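Local coordinates for protein excinuclease ABC, subunit A. (Deinococcus radiodurans, PDB 2VF7) that binds DNA, ATP and zinc as a UvrA-type ABC ATPase and probably takes part in recognising damaged DNA for excision repair, at residues T114-L119 with A354-R359; L197-I202 with V227-P232; G523-V528 with V786-H791; P620-R625 with L677-R682. The protein carries 1 engineered substitution. All coordinates share one frame; numbering follows the deposited sequence.

Contact 1: T114-L119 with A354-R359; sequences TTLSNL and ADLVKR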
loop_
_atom_site.group_PDB
_atom_site.type_symbol
_atom_site.label_atom_id
_atom_site.label_comp_id
_atom_site.label_asym_id
_atom_site.label_seq_id
_atom_site.Cartn_x
_atom_site.Cartn_y
_atom_site.Cartn_z
ATOM N N THR A 114 19.103 4.075 -9.569
ATOM C CA THR A 114 20.331 3.385 -9.200
ATOM C C THR A 114 20.726 3.692 -7.760
ATOM O O THR A 114 21.659 3.081 -7.228
ATOM C CB THR A 114 21.476 3.700 -10.175
ATOM O OG1 THR A 114 21.637 5.119 -10.300
ATOM C CG2 THR A 114 21.169 3.110 -11.536
ATOM N N THR A 115 19.998 4.619 -7.131
ATOM C CA THR A 115 20.268 5.084 -5.754
ATOM C C THR A 115 21.439 6.073 -5.653
ATOM O O THR A 115 21.644 6.688 -4.597
ATOM C CB THR A 115 20.476 3.907 -4.746
ATOM O OG1 THR A 115 19.454 2.914 -4.936
ATOM C CG2 THR A 115 20.425 4.409 -3.284
ATOM N N LEU A 116 22.183 6.247 -6.749
ATOM C CA LEU A 116 23.438 7.031 -6.748
ATOM C C LEU A 116 23.311 8.497 -6.324
ATOM O O LEU A 116 24.180 9.021 -5.622
ATOM C CB LEU A 116 24.144 6.945 -8.110
ATOM C CG LEU A 116 24.588 5.578 -8.654
ATOM C CD1 LEU A 116 25.243 5.726 -10.011
ATOM C CD2 LEU A 116 25.526 4.842 -7.706
ATOM N N SER A 117 22.238 9.154 -6.754
ATOM C CA SER A 117 22.061 10.587 -6.513
ATOM C C SER A 117 22.031 10.921 -5.041
ATOM O O SER A 117 22.559 11.957 -4.644
ATOM C CB SER A 117 20.796 11.120 -7.194
ATOM O OG SER A 117 20.896 10.996 -8.603
ATOM N N ASN A 118 21.414 10.054 -4.236
ATOM C CA ASN A 118 21.383 10.268 -2.792
ATOM C C ASN A 118 22.788 10.249 -2.205
ATOM O O ASN A 118 23.142 11.115 -1.397
ATOM C CB ASN A 118 20.508 9.236 -2.076
ATOM C CG ASN A 118 20.502 9.422 -0.546
ATOM O OD1 ASN A 118 20.608 10.541 -0.036
ATOM N ND2 ASN A 118 20.364 8.316 0.181
ATOM N N LEU A 119 23.587 9.274 -2.633
ATOM C CA LEU A 119 24.902 9.060 -2.055
ATOM C C LEU A 119 25.840 10.229 -2.336
ATOM O O LEU A 119 26.712 10.557 -1.505
ATOM C CB LEU A 119 25.496 7.733 -2.530
ATOM C CG LEU A 119 24.706 6.429 -2.321
ATOM C CD1 LEU A 119 25.512 5.251 -2.840
ATOM C CD2 LEU A 119 24.273 6.191 -0.863
ATOM N N ALA A 354 35.005 5.342 -2.595
ATOM C CA ALA A 354 35.187 3.916 -2.871
ATOM C C ALA A 354 33.847 3.185 -2.927
ATOM O O ALA A 354 33.650 2.290 -3.747
ATOM C CB ALA A 354 36.105 3.285 -1.827
ATOM N N ASP A 355 32.935 3.584 -2.045
ATOM C CA ASP A 355 31.581 3.035 -1.970
ATOM C C ASP A 355 30.746 3.382 -3.210
ATOM O O ASP A 355 29.959 2.563 -3.689
ATOM C CB ASP A 355 30.907 3.554 -0.693
ATOM C CG ASP A 355 29.426 3.284 -0.652
ATOM O OD1 ASP A 355 29.035 2.098 -0.616
ATOM O OD2 ASP A 355 28.654 4.272 -0.641
ATOM N N LEU A 356 30.928 4.599 -3.717
ATOM C CA LEU A 356 30.274 5.042 -4.938
ATOM C C LEU A 356 30.853 4.391 -6.189
ATOM O O LEU A 356 30.124 4.050 -7.111
ATOM C CB LEU A 356 30.355 6.566 -5.068
ATOM C CG LEU A 356 29.101 7.370 -4.724
ATOM C CD1 LEU A 356 29.453 8.833 -4.529
ATOM C CD2 LEU A 356 28.040 7.201 -5.798
ATOM N N VAL A 357 32.163 4.222 -6.219
ATOM C CA VAL A 357 32.833 3.686 -7.396
ATOM C C VAL A 357 32.677 2.158 -7.493
ATOM O O VAL A 357 32.794 1.585 -8.578
ATOM C CB VAL A 357 34.324 4.137 -7.442
ATOM C CG1 VAL A 357 35.195 3.209 -6.634
ATOM C CG2 VAL A 357 34.826 4.225 -8.876
ATOM N N LYS A 358 32.406 1.510 -6.361
ATOM C CA LYS A 358 32.143 0.072 -6.335
ATOM C C LYS A 358 30.791 -0.198 -6.987
ATOM O O LYS A 358 30.667 -1.079 -7.841
ATOM C CB LYS A 358 32.160 -0.458 -4.898
ATOM C CG LYS A 358 31.984 -1.979 -4.758
ATOM C CD LYS A 358 31.234 -2.345 -3.464
ATOM C CE LYS A 358 29.763 -1.872 -3.504
ATOM N NZ LYS A 358 29.067 -1.989 -2.186
ATOM N N ARG A 359 29.788 0.571 -6.574
ATOM C CA ARG A 359 28.473 0.570 -7.217
ATOM C C ARG A 359 28.568 0.879 -8.704
ATOM O O ARG A 359 27.980 0.176 -9.516
ATOM C CB ARG A 359 27.536 1.568 -6.541
ATOM C CG ARG A 359 26.845 1.011 -5.331
ATOM C CD ARG A 359 26.510 2.094 -4.330
ATOM N NE ARG A 359 26.810 1.634 -2.977
ATOM C CZ ARG A 359 25.922 1.128 -2.123
ATOM N NH1 ARG A 359 24.640 1.028 -2.457
ATOM N NH2 ARG A 359 26.324 0.729 -0.919
#
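Apolar packing joins Leu116 and Leu119 of helix 116-127 to Leu356 and Arg359 of helix 345-365. Leu116 CD2 rests 3.9 Å from Leu356 CD2, and the two side chains meet at a slant. The same Leu116 methyl also lies against Arg359 CB, where the leucine and the arginine run past each other in opposite senses. One turn on, Leu119 points toward the other helix; its CB meets Leu356 CD2 and its CD1 comes to 3.6 Å from Arg359 CD, crossing the arginine chain at about a right angle and lying over one face of the guanidinium.

The polar interactions hold the arginine to its own helix. With CG of Asp355 anti to the backbone N (chi1 168°), Arg359 grips one carboxylate oxygen, OD1, side-on with NE and NH2. Asp355 OD1 offers its syn lone pair to Arg359 NH2 at 3.1 Å, a salt bridge, and takes NE from above the carboxylate plane. A methionine in place of Arg359 would probably leave Asp355 without its charged mate and Leu119 CD1 without its flat cover. Leu360 and Leu324 extend the apolar patch, making this leucine-rich helix-helix packing, with helix 317-328 as a third member.

Contact 2: L197-I202 with V227-P232; sequences LVTLGI and VVPVYP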
loop_
_atom_site.group_PDB
_atom_site.type_symbol
_atom_site.label_atom_id
_atom_site.label_comp_id
_atom_site.label_asym_id
_atom_site.label_seq_id
_atom_site.Cartn_x
_atom_site.Cartn_y
_atom_site.Cartn_z
ATOM N N LEU A 197 -20.289 35.341 -11.434
ATOM C CA LEU A 197 -20.245 36.743 -11.858
ATOM C C LEU A 197 -21.598 37.423 -12.064
ATOM O O LEU A 197 -21.698 38.616 -11.798
ATOM C CB LEU A 197 -19.365 36.948 -13.110
ATOM C CG LEU A 197 -17.879 36.534 -13.088
ATOM C CD1 LEU A 197 -17.157 36.942 -14.370
ATOM C CD2 LEU A 197 -17.173 37.106 -11.857
ATOM N N VAL A 198 -22.636 36.713 -12.530
ATOM C CA VAL A 198 -23.950 37.370 -12.717
ATOM C C VAL A 198 -24.629 37.663 -11.382
ATOM O O VAL A 198 -25.302 38.706 -11.253
ATOM C CB VAL A 198 -24.940 36.649 -13.722
ATOM C CG1 VAL A 198 -24.191 36.086 -14.940
ATOM C CG2 VAL A 198 -25.704 35.571 -13.056
ATOM N N THR A 199 -24.422 36.785 -10.387
ATOM C CA THR A 199 -24.878 37.020 -8.997
ATOM C C THR A 199 -24.189 38.270 -8.435
ATOM O O THR A 199 -24.795 39.106 -7.767
ATOM C CB THR A 199 -24.595 35.758 -8.088
ATOM O OG1 THR A 199 -25.511 34.721 -8.422
ATOM C CG2 THR A 199 -24.738 36.054 -6.614
ATOM N N LEU A 200 -22.903 38.397 -8.719
ATOM C CA LEU A 200 -22.142 39.534 -8.245
ATOM C C LEU A 200 -22.455 40.827 -8.998
ATOM O O LEU A 200 -21.945 41.872 -8.622
ATOM C CB LEU A 200 -20.644 39.250 -8.330
ATOM C CG LEU A 200 -20.020 38.272 -7.349
ATOM C CD1 LEU A 200 -18.546 38.197 -7.669
ATOM C CD2 LEU A 200 -20.255 38.748 -5.912
ATOM N N GLY A 201 -23.271 40.758 -10.050
ATOM C CA GLY A 201 -23.765 41.956 -10.755
ATOM C C GLY A 201 -22.816 42.494 -11.817
ATOM O O GLY A 201 -22.885 43.678 -12.206
ATOM N N ILE A 202 -21.919 41.622 -12.284
ATOM C CA ILE A 202 -21.021 41.938 -13.396
ATOM C C ILE A 202 -21.709 41.532 -14.689
ATOM O O ILE A 202 -22.458 40.561 -14.702
ATOM C CB ILE A 202 -19.645 41.226 -13.216
ATOM C CG1 ILE A 202 -18.884 41.894 -12.061
ATOM C CG2 ILE A 202 -18.815 41.226 -14.541
ATOM C CD1 ILE A 202 -17.849 41.026 -11.412
ATOM N N VAL A 227 -18.087 33.466 -1.643
ATOM C CA VAL A 227 -19.047 32.360 -1.683
ATOM C C VAL A 227 -20.444 32.952 -1.794
ATOM O O VAL A 227 -20.896 33.625 -0.868
ATOM C CB VAL A 227 -18.973 31.498 -0.401
ATOM C CG1 VAL A 227 -20.098 30.469 -0.368
ATOM C CG2 VAL A 227 -17.642 30.787 -0.313
ATOM N N VAL A 228 -21.125 32.689 -2.917
ATOM C CA VAL A 228 -22.385 33.379 -3.274
ATOM C C VAL A 228 -23.470 32.439 -3.811
ATOM O O VAL A 228 -23.145 31.432 -4.447
ATOM C CB VAL A 228 -22.145 34.540 -4.318
ATOM C CG1 VAL A 228 -21.053 35.484 -3.837
ATOM C CG2 VAL A 228 -21.802 33.998 -5.705
ATOM N N PRO A 229 -24.757 32.774 -3.585
ATOM C CA PRO A 229 -25.865 31.938 -4.054
ATOM C C PRO A 229 -25.918 31.878 -5.560
ATOM O O PRO A 229 -25.821 32.920 -6.213
ATOM C CB PRO A 229 -27.096 32.695 -3.552
ATOM C CG PRO A 229 -26.631 34.127 -3.383
ATOM C CD PRO A 229 -25.250 33.974 -2.879
ATOM N N VAL A 230 -26.040 30.688 -6.140
ATOM C CA VAL A 230 -26.137 30.670 -7.604
ATOM C C VAL A 230 -27.413 30.116 -8.200
ATOM O O VAL A 230 -28.020 29.222 -7.643
ATOM C CB VAL A 230 -24.761 30.440 -8.398
ATOM C CG1 VAL A 230 -23.627 29.901 -7.520
ATOM C CG2 VAL A 230 -24.941 29.588 -9.699
ATOM N N TYR A 231 -27.858 30.726 -9.294
ATOM C CA TYR A 231 -29.145 30.434 -9.926
ATOM C C TYR A 231 -28.918 30.143 -11.410
ATOM O O TYR A 231 -28.953 31.069 -12.239
ATOM C CB TYR A 231 -30.092 31.634 -9.791
ATOM C CG TYR A 231 -30.316 32.148 -8.382
ATOM C CD1 TYR A 231 -31.350 31.645 -7.602
ATOM C CD2 TYR A 231 -29.517 33.151 -7.840
ATOM C CE1 TYR A 231 -31.575 32.107 -6.300
ATOM C CE2 TYR A 231 -29.736 33.618 -6.532
ATOM C CZ TYR A 231 -30.770 33.089 -5.779
ATOM O OH TYR A 231 -31.035 33.543 -4.502
ATOM N N PRO A 232 -28.655 28.858 -11.739
ATOM C CA PRO A 232 -28.522 28.362 -13.107
ATOM C C PRO A 232 -29.770 28.577 -14.000
ATOM O O PRO A 232 -30.903 28.401 -13.547
ATOM C CB PRO A 232 -28.263 26.867 -12.907
ATOM C CG PRO A 232 -27.695 26.754 -11.531
ATOM C CD PRO A 232 -28.453 27.774 -10.754
HETATM O O HOH W 1 -26.031 33.068 -10.481
#
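Thr199 turns its hydroxyl beside its own backbone N (chi1 -73°), which leaves CG2 beside the carbonyl carbon and lets the two branches take different partners on strand 227-230. OG1 donates to Pro229 O at 2.9 Å, the hydroxyl approaching nearly along the C=O axis (C=O...OG1 161°). The methyl CG2 meets Val228 CG2 at 3.7 Å, threonine and valine lying alongside but pointing opposite ways. CG1 of Val228 lies beside the backbone N (chi1 -52°), where Leu200 CD2 meets it at 3.9 Å, the two side chains at about a right angle; CG2 sits between N and the carbonyl carbon and faces Thr199.

The threonine sits in the last turn of helix 187-199, which is closed by a Schellman motif: Gly201, with positive phi, follows the turn, and Ile202 N bonds back to Leu197 O. The helix end thus abuts one strand of the two-stranded antiparallel sheet 227-230/251-254 in the UvrA DNA-binding domain.

A water donates to Thr199 OG1 at 2.7 Å and accepts from Tyr231 N at 3.2 Å, so the hydroxyl is bonded directly to Pro229 O and, through the water, to Tyr231 N just past the strand. A valine in place of Thr199 would probably leave Pro229 O without this donor and the water without its acceptor. Thr199 OG1 also lies at the edge of the Tyr231 ring, whose own hydroxyl is bonded to Met247 O.

Contact 3: G523-V528 with V786-H791; sequences GVMTSV and VIAVEH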
loop_
_atom_site.group_PDB
_atom_site.type_symbol
_atom_site.label_atom_id
_atom_site.label_comp_id
_atom_site.label_asym_id
_atom_site.label_seq_id
_atom_site.Cartn_x
_atom_site.Cartn_y
_atom_site.Cartn_z
ATOM N N GLY A 523 14.951 1.955 -52.271
ATOM C CA GLY A 523 14.313 0.791 -52.889
ATOM C C GLY A 523 14.898 -0.509 -52.401
ATOM O O GLY A 523 14.782 -1.540 -53.060
ATOM N N VAL A 524 15.527 -0.437 -51.231
ATOM C CA VAL A 524 16.360 -1.501 -50.659
ATOM C C VAL A 524 16.149 -1.495 -49.145
ATOM O O VAL A 524 15.665 -0.511 -48.581
ATOM C CB VAL A 524 17.861 -1.255 -51.015
ATOM C CG1 VAL A 524 18.771 -2.194 -50.307
ATOM C CG2 VAL A 524 18.078 -1.398 -52.520
ATOM N N MET A 525 16.482 -2.607 -48.497
ATOM C CA MET A 525 16.374 -2.733 -47.048
ATOM C C MET A 525 17.748 -2.658 -46.326
ATOM O O MET A 525 18.646 -3.461 -46.601
ATOM C CB MET A 525 15.582 -4.003 -46.707
ATOM C CG MET A 525 16.188 -4.847 -45.633
ATOM S SD MET A 525 15.037 -5.197 -44.321
ATOM C CE MET A 525 16.014 -4.667 -42.899
ATOM N N THR A 526 17.877 -1.680 -45.416
ATOM C CA THR A 526 19.105 -1.425 -44.640
ATOM C C THR A 526 18.923 -1.700 -43.145
ATOM O O THR A 526 17.914 -1.323 -42.542
ATOM C CB THR A 526 19.610 0.053 -44.788
ATOM O OG1 THR A 526 19.663 0.429 -46.162
ATOM C CG2 THR A 526 21.013 0.234 -44.193
ATOM N N SER A 527 19.922 -2.364 -42.562
ATOM C CA SER A 527 20.037 -2.578 -41.125
ATOM C C SER A 527 21.063 -1.621 -40.539
ATOM O O SER A 527 22.187 -1.537 -41.006
ATOM C CB SER A 527 20.463 -4.024 -40.841
ATOM O OG SER A 527 19.402 -4.935 -41.088
ATOM N N VAL A 528 20.682 -0.904 -39.497
ATOM C CA VAL A 528 21.618 -0.035 -38.794
ATOM C C VAL A 528 22.036 -0.678 -37.460
ATOM O O VAL A 528 21.274 -0.692 -36.478
ATOM C CB VAL A 528 21.024 1.358 -38.589
ATOM C CG1 VAL A 528 22.002 2.240 -37.861
ATOM C CG2 VAL A 528 20.633 1.971 -39.955
ATOM N N VAL A 786 12.942 0.239 -46.534
ATOM C CA VAL A 786 12.910 0.022 -45.095
ATOM C C VAL A 786 14.301 0.225 -44.495
ATOM O O VAL A 786 15.300 -0.311 -44.986
ATOM C CB VAL A 786 12.123 -1.288 -44.631
ATOM C CG1 VAL A 786 11.761 -2.218 -45.794
ATOM C CG2 VAL A 786 12.834 -2.033 -43.472
ATOM N N ILE A 787 14.343 1.076 -43.478
ATOM C CA ILE A 787 15.527 1.292 -42.671
ATOM C C ILE A 787 15.150 0.843 -41.276
ATOM O O ILE A 787 14.207 1.352 -40.687
ATOM C CB ILE A 787 15.950 2.771 -42.649
ATOM C CG1 ILE A 787 16.200 3.247 -44.073
ATOM C CG2 ILE A 787 17.192 2.938 -41.770
ATOM C CD1 ILE A 787 16.366 4.723 -44.214
ATOM N N ALA A 788 15.880 -0.133 -40.762
ATOM C CA ALA A 788 15.535 -0.769 -39.513
ATOM C C ALA A 788 16.741 -0.712 -38.607
ATOM O O ALA A 788 17.779 -1.261 -38.948
ATOM C CB ALA A 788 15.170 -2.192 -39.776
ATOM N N VAL A 789 16.632 -0.024 -37.474
ATOM C CA VAL A 789 17.642 -0.178 -36.415
ATOM C C VAL A 789 17.555 -1.589 -35.819
ATOM O O VAL A 789 16.498 -2.025 -35.389
ATOM C CB VAL A 789 17.638 0.987 -35.372
ATOM C CG1 VAL A 789 16.437 1.903 -35.560
ATOM C CG2 VAL A 789 17.822 0.494 -33.914
ATOM N N GLU A 790 18.670 -2.310 -35.851
ATOM C CA GLU A 790 18.643 -3.759 -35.724
ATOM C C GLU A 790 19.791 -4.283 -34.846
ATOM O O GLU A 790 20.911 -3.778 -34.911
ATOM C CB GLU A 790 18.677 -4.364 -37.127
ATOM C CG GLU A 790 18.459 -5.854 -37.221
ATOM C CD GLU A 790 17.188 -6.316 -36.542
ATOM O OE1 GLU A 790 16.063 -5.984 -37.028
ATOM O OE2 GLU A 790 17.337 -7.017 -35.510
ATOM N N HIS A 791 19.489 -5.293 -34.029
ATOM C CA HIS A 791 20.406 -5.814 -33.009
ATOM C C HIS A 791 20.756 -7.289 -33.200
ATOM O O HIS A 791 21.740 -7.765 -32.634
ATOM C CB HIS A 791 19.826 -5.622 -31.590
ATOM C CG HIS A 791 19.478 -4.203 -31.261
ATOM N ND1 HIS A 791 18.201 -3.695 -31.400
ATOM C CD2 HIS A 791 20.241 -3.178 -30.808
ATOM C CE1 HIS A 791 18.192 -2.420 -31.049
ATOM N NE2 HIS A 791 19.417 -2.081 -30.684
#
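Strands 525-529 and 785-789 are neighbouring parallel strands of the mixed six-stranded sheet in an ABC ATPase domain, and the first leads into the P-loop. The short segments of the two run 18° apart, their axes 4.8 Å from each other. Thr526 bonds to both sides of Ile787: its N donates to Val786 O at 2.9 Å, and its O accepts from Ala788 N at 3.0 Å. Val528 does the same around Val789, with N to Ala788 O and O taking Glu790 N at 3.1 Å.

On the face of Met525, Ser527 and Ala788, the methionine, bent at chi2 and chi3, lays SD 3.9 Å from Val786 CG2 and brings CE to Ala788 CB. Ser527 OG rests against the aliphatic Glu790 CB and bonds to Ser799 OG. On the other face Val528, with CG1 anti to the backbone N (chi1 180°), turns CG2 to Ile787 CG2 at 4.0 Å, and Val540 of helix 536-551 packs on both. The side chain of Val789 lies about 6 Å from bound ADP. Parallel strands under a helix that follows the phosphate-binding loop are the hallmark of the P-loop nucleotide-binding fold.

Contact 4: P620-R625 with L677-R682; sequences PLAKKR and LEVEYR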
loop_
_atom_site.group_PDB
_atom_site.type_symbol
_atom_site.label_atom_id
_atom_site.label_comp_id
_atom_site.label_asym_id
_atom_site.label_seq_id
_atom_site.Cartn_x
_atom_site.Cartn_y
_atom_site.Cartn_z
ATOM N N PRO A 620 -32.459 -7.297 -40.193
ATOM C CA PRO A 620 -33.896 -7.217 -39.934
ATOM C C PRO A 620 -34.305 -6.639 -38.573
ATOM O O PRO A 620 -35.302 -5.902 -38.504
ATOM C CB PRO A 620 -34.372 -8.678 -40.052
ATOM C CG PRO A 620 -33.160 -9.507 -40.357
ATOM C CD PRO A 620 -32.091 -8.587 -40.812
ATOM N N LEU A 621 -33.575 -6.981 -37.510
ATOM C CA LEU A 621 -33.937 -6.521 -36.158
ATOM C C LEU A 621 -33.461 -5.099 -35.867
ATOM O O LEU A 621 -34.170 -4.326 -35.214
ATOM C CB LEU A 621 -33.468 -7.498 -35.071
ATOM C CG LEU A 621 -33.806 -7.201 -33.606
ATOM C CD1 LEU A 621 -35.307 -7.351 -33.259
ATOM C CD2 LEU A 621 -32.941 -8.063 -32.689
ATOM N N ALA A 622 -32.270 -4.763 -36.359
ATOM C CA ALA A 622 -31.738 -3.407 -36.269
ATOM C C ALA A 622 -32.608 -2.450 -37.068
ATOM O O ALA A 622 -32.798 -1.299 -36.680
ATOM C CB ALA A 622 -30.300 -3.359 -36.760
ATOM N N LYS A 623 -33.153 -2.939 -38.177
ATOM C CA LYS A 623 -34.033 -2.133 -39.017
ATOM C C LYS A 623 -35.375 -1.824 -38.341
ATOM O O LYS A 623 -35.866 -0.702 -38.448
ATOM C CB LYS A 623 -34.218 -2.809 -40.372
ATOM C CG LYS A 623 -33.792 -1.947 -41.562
ATOM C CD LYS A 623 -32.436 -1.284 -41.325
ATOM C CE LYS A 623 -31.690 -1.027 -42.636
ATOM N NZ LYS A 623 -32.407 -0.103 -43.577
ATOM N N LYS A 624 -35.935 -2.811 -37.632
ATOM C CA LYS A 624 -37.162 -2.654 -36.833
ATOM C C LYS A 624 -37.066 -1.535 -35.801
ATOM O O LYS A 624 -37.973 -0.698 -35.686
ATOM C CB LYS A 624 -37.488 -3.944 -36.078
ATOM C CG LYS A 624 -38.529 -4.838 -36.698
ATOM C CD LYS A 624 -38.917 -5.948 -35.719
ATOM C CE LYS A 624 -40.358 -5.791 -35.214
ATOM N NZ LYS A 624 -40.511 -4.846 -34.056
ATOM N N ARG A 625 -36.002 -1.574 -35.002
ATOM C CA ARG A 625 -35.687 -0.496 -34.090
ATOM C C ARG A 625 -35.003 0.572 -34.916
ATOM O O ARG A 625 -34.473 0.292 -35.985
ATOM C CB ARG A 625 -34.739 -0.972 -33.007
ATOM C CG ARG A 625 -35.284 -2.022 -32.046
ATOM C CD ARG A 625 -34.685 -3.378 -32.354
ATOM N NE ARG A 625 -34.056 -4.047 -31.204
ATOM C CZ ARG A 625 -34.692 -4.826 -30.330
ATOM N NH1 ARG A 625 -36.008 -5.025 -30.427
ATOM N NH2 ARG A 625 -34.017 -5.412 -29.358
ATOM N N LEU A 677 -27.035 -6.456 -27.795
ATOM C CA LEU A 677 -26.443 -7.784 -28.018
ATOM C C LEU A 677 -27.483 -8.809 -28.466
ATOM O O LEU A 677 -27.147 -9.953 -28.811
ATOM C CB LEU A 677 -25.708 -8.287 -26.758
ATOM C CG LEU A 677 -24.575 -7.454 -26.145
ATOM C CD1 LEU A 677 -24.411 -7.812 -24.671
ATOM C CD2 LEU A 677 -23.280 -7.663 -26.882
ATOM N N GLU A 678 -28.743 -8.383 -28.450
ATOM C CA GLU A 678 -29.864 -9.157 -28.999
ATOM C C GLU A 678 -29.879 -9.198 -30.529
ATOM O O GLU A 678 -30.575 -10.039 -31.116
ATOM C CB GLU A 678 -31.204 -8.587 -28.496
ATOM C CG GLU A 678 -31.452 -8.768 -27.003
ATOM C CD GLU A 678 -32.851 -8.356 -26.593
ATOM O OE1 GLU A 678 -33.212 -8.551 -25.400
ATOM O OE2 GLU A 678 -33.600 -7.845 -27.461
ATOM N N VAL A 679 -29.135 -8.285 -31.160
ATOM C CA VAL A 679 -29.042 -8.185 -32.625
ATOM C C VAL A 679 -27.897 -9.050 -33.147
ATOM O O VAL A 679 -26.744 -8.901 -32.716
ATOM C CB VAL A 679 -28.849 -6.705 -33.108
ATOM C CG1 VAL A 679 -28.851 -6.612 -34.640
ATOM C CG2 VAL A 679 -29.914 -5.772 -32.492
ATOM N N GLU A 680 -28.214 -9.949 -34.083
ATOM C CA GLU A 680 -27.201 -10.839 -34.651
ATOM C C GLU A 680 -27.057 -10.758 -36.174
ATOM O O GLU A 680 -28.039 -10.877 -36.926
ATOM C CB GLU A 680 -27.473 -12.283 -34.250
ATOM C CG GLU A 680 -27.459 -12.564 -32.766
ATOM C CD GLU A 680 -28.006 -13.953 -32.455
ATOM O OE1 GLU A 680 -28.676 -14.538 -33.319
ATOM O OE2 GLU A 680 -27.759 -14.471 -31.352
ATOM N N TYR A 681 -25.821 -10.557 -36.610
ATOM C CA TYR A 681 -25.413 -10.708 -38.013
ATOM C C TYR A 681 -24.823 -12.104 -38.183
ATOM O O TYR A 681 -23.769 -12.419 -37.603
ATOM C CB TYR A 681 -24.373 -9.643 -38.392
ATOM C CG TYR A 681 -23.648 -9.892 -39.707
ATOM C CD1 TYR A 681 -24.296 -9.739 -40.941
ATOM C CD2 TYR A 681 -22.308 -10.263 -39.719
ATOM C CE1 TYR A 681 -23.626 -9.967 -42.149
ATOM C CE2 TYR A 681 -21.641 -10.483 -40.910
ATOM C CZ TYR A 681 -22.302 -10.333 -42.111
ATOM O OH TYR A 681 -21.607 -10.558 -43.269
ATOM N N ARG A 682 -25.521 -12.926 -38.962
ATOM C CA ARG A 682 -25.144 -14.311 -39.245
ATOM C C ARG A 682 -24.877 -15.141 -37.998
ATOM O O ARG A 682 -23.845 -15.819 -37.905
ATOM C CB ARG A 682 -23.949 -14.378 -40.208
ATOM C CG ARG A 682 -24.293 -14.221 -41.683
ATOM C CD ARG A 682 -23.139 -14.764 -42.507
ATOM N NE ARG A 682 -22.063 -13.790 -42.660
ATOM C CZ ARG A 682 -20.773 -14.098 -42.799
ATOM N NH1 ARG A 682 -20.366 -15.361 -42.772
ATOM N NH2 ARG A 682 -19.878 -13.125 -42.954
#
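The guanidinium of Arg625 has Glu678 at its edge and Leu621 on one face. Glu678 OE2 lies near the guanidinium plane, 3.1 Å from Arg625 NH2, and the two form a salt bridge whose hydrogen bond is weak, bent to 128° at the hydrogen. The carboxylate is turned 36° against the guanidinium, and the side chains meet at about a right angle. Over the face lies CD1 of Leu621, 3.6 Å above the plane and nearer the edge than the centre, so the leucine of the preceding helical turn backs the charged group. Farther on, Arg682 CG lies over the Tyr681 ring, and the Arg682 guanidinium takes Tyr681 OH at its edge, in plane. The chain of Glu678 is extended beyond CG, whereas Arg625 is bent at chi2 and chi3, which brings its NH2 round to the carboxylate. A second, weak bond joins Arg625 NE to Tyr627 OH.

Beside this polar pair the contact is apolar. Leu621, with CG anti to its N (chi1 -178°), reaches across with CD2 to 3.5 Å from Glu678 O and 3.8 Å from Val679 CG2, leucine and valine crossing at a slant. The other branch of the valine, CG1, meets Ala622 CB at 4.1 Å. Val679 is buried while Glu678 is exposed, so the salt bridge lies at the outer margin of the patch.

Thr619 and Tyr627 also pack on Val679. Further along the chain Arg682 makes a salt bridge to Glu704. The contact thus joins the short helix 620-624 to the loop between strand 660-663 and helix 686-690.

Along the chain contact 1 opens first, contact 2 falls between its two segments, and contact 3 follows, with contact 4 lying between the segments of contact 3. The centres are 39 to 66 Å apart and none touch. Contacts 3 and 4 both fall in the ABC ATPase part of the chain, their nearest atoms about 34 Å apart: one is in the central sheet beside ADP, the other in an insertion between its strands. Contact 1, a helical packing, lies opposite contact 4 across the chain's centre. The DNA-binding family region of contact 2 lies well away from the nucleotide-site sheet of contact 3, about 53 Å between nearest atoms.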